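Local structure of ArsR family transcriptional regulator (Staphylococcus aureus, 6CDB) at residues L60-L63 with K64-L68; T17-F20 with K21-D25. The protein is a dimeric, zinc-binding repressor of the ArsR family that probably binds DNA through a winged helix-turn-helix domain and regulates transcription. The protein carries 1 engineered substitution. One frame throughout, in Å; residues are numbered along the deposited sequence.

Contact 1 (L60-L63 with K64-L68). Engineered in segment 64-68: Leu66 (natural residue Val).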
loop_
_atom_site.group_PDB
_atom_site.type_symbol
_atom_site.label_atom_id
_atom_site.label_comp_id
_atom_site.label_asym_id
_atom_site.label_seq_id
_atom_site.Cartn_x
_atom_site.Cartn_y
_atom_site.Cartn_z
ATOM N N LEU A 60 12.743 5.499 9.393
ATOM C CA LEU A 60 11.716 6.392 9.924
ATOM C C LEU A 60 11.845 7.805 9.371
ATOM O O LEU A 60 10.830 8.499 9.230
ATOM C CB LEU A 60 11.776 6.433 11.453
ATOM C CG LEU A 60 11.455 5.169 12.231
ATOM C CD1 LEU A 60 11.801 5.369 13.727
ATOM C CD2 LEU A 60 10.003 4.803 12.094
ATOM N N LYS A 61 13.068 8.268 9.074
ATOM C CA LYS A 61 13.185 9.533 8.353
ATOM C C LYS A 61 12.489 9.432 7.012
ATOM O O LYS A 61 11.741 10.338 6.621
ATOM C CB LYS A 61 14.640 9.942 8.141
ATOM C CG LYS A 61 15.502 9.906 9.375
ATOM C CD LYS A 61 15.229 11.069 10.302
ATOM C CE LYS A 61 15.890 10.813 11.654
ATOM N NZ LYS A 61 17.380 10.631 11.484
ATOM N N LEU A 62 12.703 8.320 6.298
ATOM C CA LEU A 62 12.033 8.177 5.006
ATOM C C LEU A 62 10.514 8.128 5.172
ATOM O O LEU A 62 9.783 8.833 4.471
ATOM C CB LEU A 62 12.532 6.937 4.268
ATOM C CG LEU A 62 11.689 6.575 3.034
ATOM C CD1 LEU A 62 11.541 7.749 2.030
ATOM C CD2 LEU A 62 12.269 5.364 2.335
ATOM N N LEU A 63 10.025 7.303 6.104
ATOM C CA LEU A 63 8.582 7.173 6.300
ATOM C C LEU A 63 7.960 8.491 6.743
ATOM O O LEU A 63 6.824 8.811 6.360
ATOM C CB LEU A 63 8.287 6.064 7.319
ATOM C CG LEU A 63 8.690 4.648 6.893
ATOM C CD1 LEU A 63 8.565 3.657 8.054
ATOM C CD2 LEU A 63 7.862 4.183 5.680
ATOM N N LYS A 64 8.692 9.280 7.531
ATOM C CA LYS A 64 8.168 10.569 7.975
ATOM C C LYS A 64 8.083 11.557 6.811
ATOM O O LYS A 64 7.091 12.290 6.685
ATOM C CB LYS A 64 9.030 11.137 9.105
ATOM C CG LYS A 64 8.426 12.374 9.767
ATOM C CD LYS A 64 9.456 13.182 10.556
ATOM C CE LYS A 64 9.810 12.514 11.862
ATOM N NZ LYS A 64 10.814 13.294 12.655
ATOM N N SER A 65 9.100 11.578 5.942
ATOM C CA SER A 65 9.060 12.504 4.813
ATOM C C SER A 65 7.847 12.263 3.920
ATOM O O SER A 65 7.391 13.184 3.234
ATOM C CB SER A 65 10.339 12.390 3.989
ATOM O OG SER A 65 10.307 11.220 3.196
ATOM N N LEU A 66 7.319 11.039 3.907
ATOM C CA LEU A 66 6.138 10.703 3.128
ATOM C C LEU A 66 4.863 10.753 3.955
ATOM O O LEU A 66 3.818 10.291 3.487
ATOM C CB LEU A 66 6.296 9.321 2.494
ATOM C CG LEU A 66 7.413 9.231 1.457
ATOM C CD1 LEU A 66 7.562 7.805 1.004
ATOM C CD2 LEU A 66 7.124 10.132 0.279
ATOM N N HIS A 67 4.929 11.302 5.168
ATOM C CA HIS A 67 3.761 11.461 6.035
ATOM C C HIS A 67 3.119 10.124 6.358
ATOM O O HIS A 67 1.900 10.027 6.492
ATOM C CB HIS A 67 2.729 12.417 5.430
ATOM C CG HIS A 67 3.280 13.776 5.148
ATOM N ND1 HIS A 67 3.580 14.677 6.149
ATOM C CD2 HIS A 67 3.616 14.378 3.985
ATOM C CE1 HIS A 67 4.072 15.778 5.612
ATOM N NE2 HIS A 67 4.104 15.623 4.300
ATOM N N LEU A 68 3.939 9.088 6.499
ATOM C CA LEU A 68 3.453 7.777 6.911
ATOM C C LEU A 68 3.619 7.521 8.405
ATOM O O LEU A 68 2.858 6.730 8.973
ATOM C CB LEU A 68 4.163 6.682 6.101
ATOM C CG LEU A 68 3.858 6.792 4.593
ATOM C CD1 LEU A 68 4.631 5.750 3.817
ATOM C CD2 LEU A 68 2.360 6.670 4.336
#
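Leu63 and Leu68 meet on the buried side of a helix end, where the chain turns out of its last helical turn. Their side chains cross at about a right angle, Leu63 CD2 lying 4.0 Å from Leu68 CD1. The backbone between them closes a Schellman motif: Leu68 N reaches back to Leu63 O at 2.9 Å, and inside that loop His67 N bonds to Lys64 O at 2.8 Å. His67 is the C-prime residue of the motif, with a positive phi of 60°. Leu66 N, at the point where helical geometry is lost, makes two weak bonds, to Leu62 O and Leu63 O.

In contrast to this buried pair, the other side of the helix end turns towards solvent. Leu62 and the engineered Leu66, both partly exposed, run side by side, pointing the same way, with 4.1 Å between their CD1 atoms. Next to them the exposed Ser65 folds its hydroxyl back onto its own helix: at chi1 76° OG stands between N and the carbonyl carbon, 2.8 Å from Leu62 O, to which it donates a hydrogen bond. Lys61 and Lys64 are exposed as well.

Around this helix end, Leu63 packs on Arg28 and Met32 of helix 26-37, Leu66 and Leu68 face helix 10-23, and Leu63 and Lys64 touch Val69, where strand 69-74 begins.

Contact 2 (T17-F20 with K21-D25)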
loop_
_atom_site.group_PDB
_atom_site.type_symbol
_atom_site.label_atom_id
_atom_site.label_comp_id
_atom_site.label_asym_id
_atom_site.label_seq_id
_atom_site.Cartn_x
_atom_site.Cartn_y
_atom_site.Cartn_z
ATOM N N THR A 17 2.034 6.459 -5.606
ATOM C CA THR A 17 3.102 5.574 -6.053
ATOM C C THR A 17 4.303 5.627 -5.114
ATOM O O THR A 17 4.882 4.586 -4.784
ATOM C CB THR A 17 3.512 5.939 -7.483
ATOM O OG1 THR A 17 2.374 5.834 -8.344
ATOM C CG2 THR A 17 4.607 5.007 -7.993
ATOM N N GLU A 18 4.694 6.822 -4.661
ATOM C CA GLU A 18 5.845 6.898 -3.763
ATOM C C GLU A 18 5.556 6.247 -2.419
ATOM O O GLU A 18 6.456 5.631 -1.819
ATOM C CB GLU A 18 6.278 8.350 -3.551
ATOM C CG GLU A 18 6.563 9.106 -4.836
ATOM C CD GLU A 18 7.663 8.430 -5.643
ATOM O OE1 GLU A 18 8.720 8.101 -5.051
ATOM O OE2 GLU A 18 7.454 8.233 -6.862
ATOM N N ILE A 19 4.313 6.377 -1.936
ATOM C CA ILE A 19 3.929 5.730 -0.690
ATOM C C ILE A 19 4.082 4.224 -0.807
ATOM O O ILE A 19 4.695 3.579 0.057
ATOM C CB ILE A 19 2.495 6.121 -0.294
ATOM C CG1 ILE A 19 2.466 7.568 0.206
ATOM C CG2 ILE A 19 1.953 5.152 0.772
ATOM C CD1 ILE A 19 1.081 8.146 0.310
ATOM N N PHE A 20 3.514 3.634 -1.860
ATOM C CA PHE A 20 3.604 2.182 -2.000
ATOM C C PHE A 20 5.035 1.729 -2.277
ATOM O O PHE A 20 5.433 0.633 -1.862
ATOM C CB PHE A 20 2.672 1.701 -3.111
ATOM C CG PHE A 20 1.210 1.776 -2.748
ATOM C CD1 PHE A 20 0.736 1.157 -1.609
ATOM C CD2 PHE A 20 0.322 2.488 -3.536
ATOM C CE1 PHE A 20 -0.622 1.229 -1.262
ATOM C CE2 PHE A 20 -1.036 2.568 -3.201
ATOM C CZ PHE A 20 -1.500 1.939 -2.048
ATOM N N LYS A 21 5.812 2.541 -2.989
ATOM C CA LYS A 21 7.210 2.198 -3.219
ATOM C C LYS A 21 7.974 2.140 -1.905
ATOM O O LYS A 21 8.712 1.184 -1.646
ATOM C CB LYS A 21 7.856 3.207 -4.173
ATOM C CG LYS A 21 7.779 2.798 -5.613
ATOM C CD LYS A 21 8.414 3.848 -6.514
ATOM C CE LYS A 21 8.340 3.419 -7.968
ATOM N NZ LYS A 21 8.750 4.523 -8.866
ATOM N N ALA A 22 7.784 3.145 -1.047
ATOM C CA ALA A 22 8.460 3.138 0.246
ATOM C C ALA A 22 7.987 1.984 1.118
ATOM O O ALA A 22 8.778 1.404 1.872
ATOM C CB ALA A 22 8.237 4.464 0.962
ATOM N N LEU A 23 6.703 1.637 1.048
ATOM C CA LEU A 23 6.244 0.519 1.860
ATOM C C LEU A 23 6.613 -0.831 1.267
ATOM O O LEU A 23 6.353 -1.853 1.907
ATOM C CB LEU A 23 4.724 0.593 2.061
ATOM C CG LEU A 23 4.174 1.741 2.903
ATOM C CD1 LEU A 23 2.671 1.806 2.745
ATOM C CD2 LEU A 23 4.553 1.544 4.381
ATOM N N GLY A 24 7.166 -0.879 0.054
ATOM C CA GLY A 24 7.571 -2.152 -0.511
ATOM C C GLY A 24 8.912 -2.604 0.056
ATOM O O GLY A 24 9.869 -2.811 -0.686
ATOM N N ASP A 25 8.988 -2.759 1.372
ATOM C CA ASP A 25 10.248 -3.048 2.060
ATOM C C ASP A 25 9.911 -3.834 3.317
ATOM O O ASP A 25 9.157 -3.337 4.158
ATOM C CB ASP A 25 10.986 -1.745 2.397
ATOM C CG ASP A 25 12.310 -1.977 3.126
ATOM O OD1 ASP A 25 13.370 -1.644 2.565
ATOM O OD2 ASP A 25 12.296 -2.466 4.266
#
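Thr17 O accepts from Lys21 N at 2.9 Å, and the lysine side chain then runs back over the same carbonyl. With the chain extended beyond CG, Lys21 lies alongside Thr17, and its CE comes to 4.1 Å from Thr17 CG2. The ammonium is not in a salt bridge here, since Lys21 NZ stays 4.4 Å from Glu18 OE2, though the opposite charges probably attract.

Two more bonds continue the helical ladder. Ala22 N donates to Glu18 O at 2.9 Å, and Leu23 N to Ile19 O at 3.0 Å with an N-H...O angle of 153°. Beside the latter, Ile19 CG2 and Leu23 CD1 touch at 4.0 Å. The hydroxyl of Thr17 is satisfied one turn earlier, by Leu13 O, while Ala22 O accepts from the guanidinium of Arg28.

At the helix end the pattern tightens: Gly24 N bonds to Lys21 O at 3.1 Å, and Asp25 N makes a weak bond to Leu23 O. Asp25 OD2 accepts from the backbone N of Arg28, as an N-cap. The whole is a helix-to-helix corner, helix 10-23 ending in an inverse gamma turn at Gly24 and helix 26-37 starting at the Asp25 N-cap.

How the contacts relate
Contact 2 comes first along the chain, at the end of helix 10-23, and contact 1 follows at the end of helix 53-65; their centres are 11 Å apart. The two helix ends touch directly. CD1 of the engineered Leu66 lies tightly against Ala22 CB, at 3.4 Å, and Leu68 CD2 packs on Ile19 CG2 at 3.9 Å. Helix 26-37 bears on both, with Met32 meeting Leu63 and Leu23 alike. Both contacts lie within the ArsR-type HTH range and border the dimer interface: His67 O accepts from His97 of the second subunit, a zinc ligand, which ties contact 1 to the zinc-site region there, while Thr17 and Phe20 pack on Ile29 of that subunit.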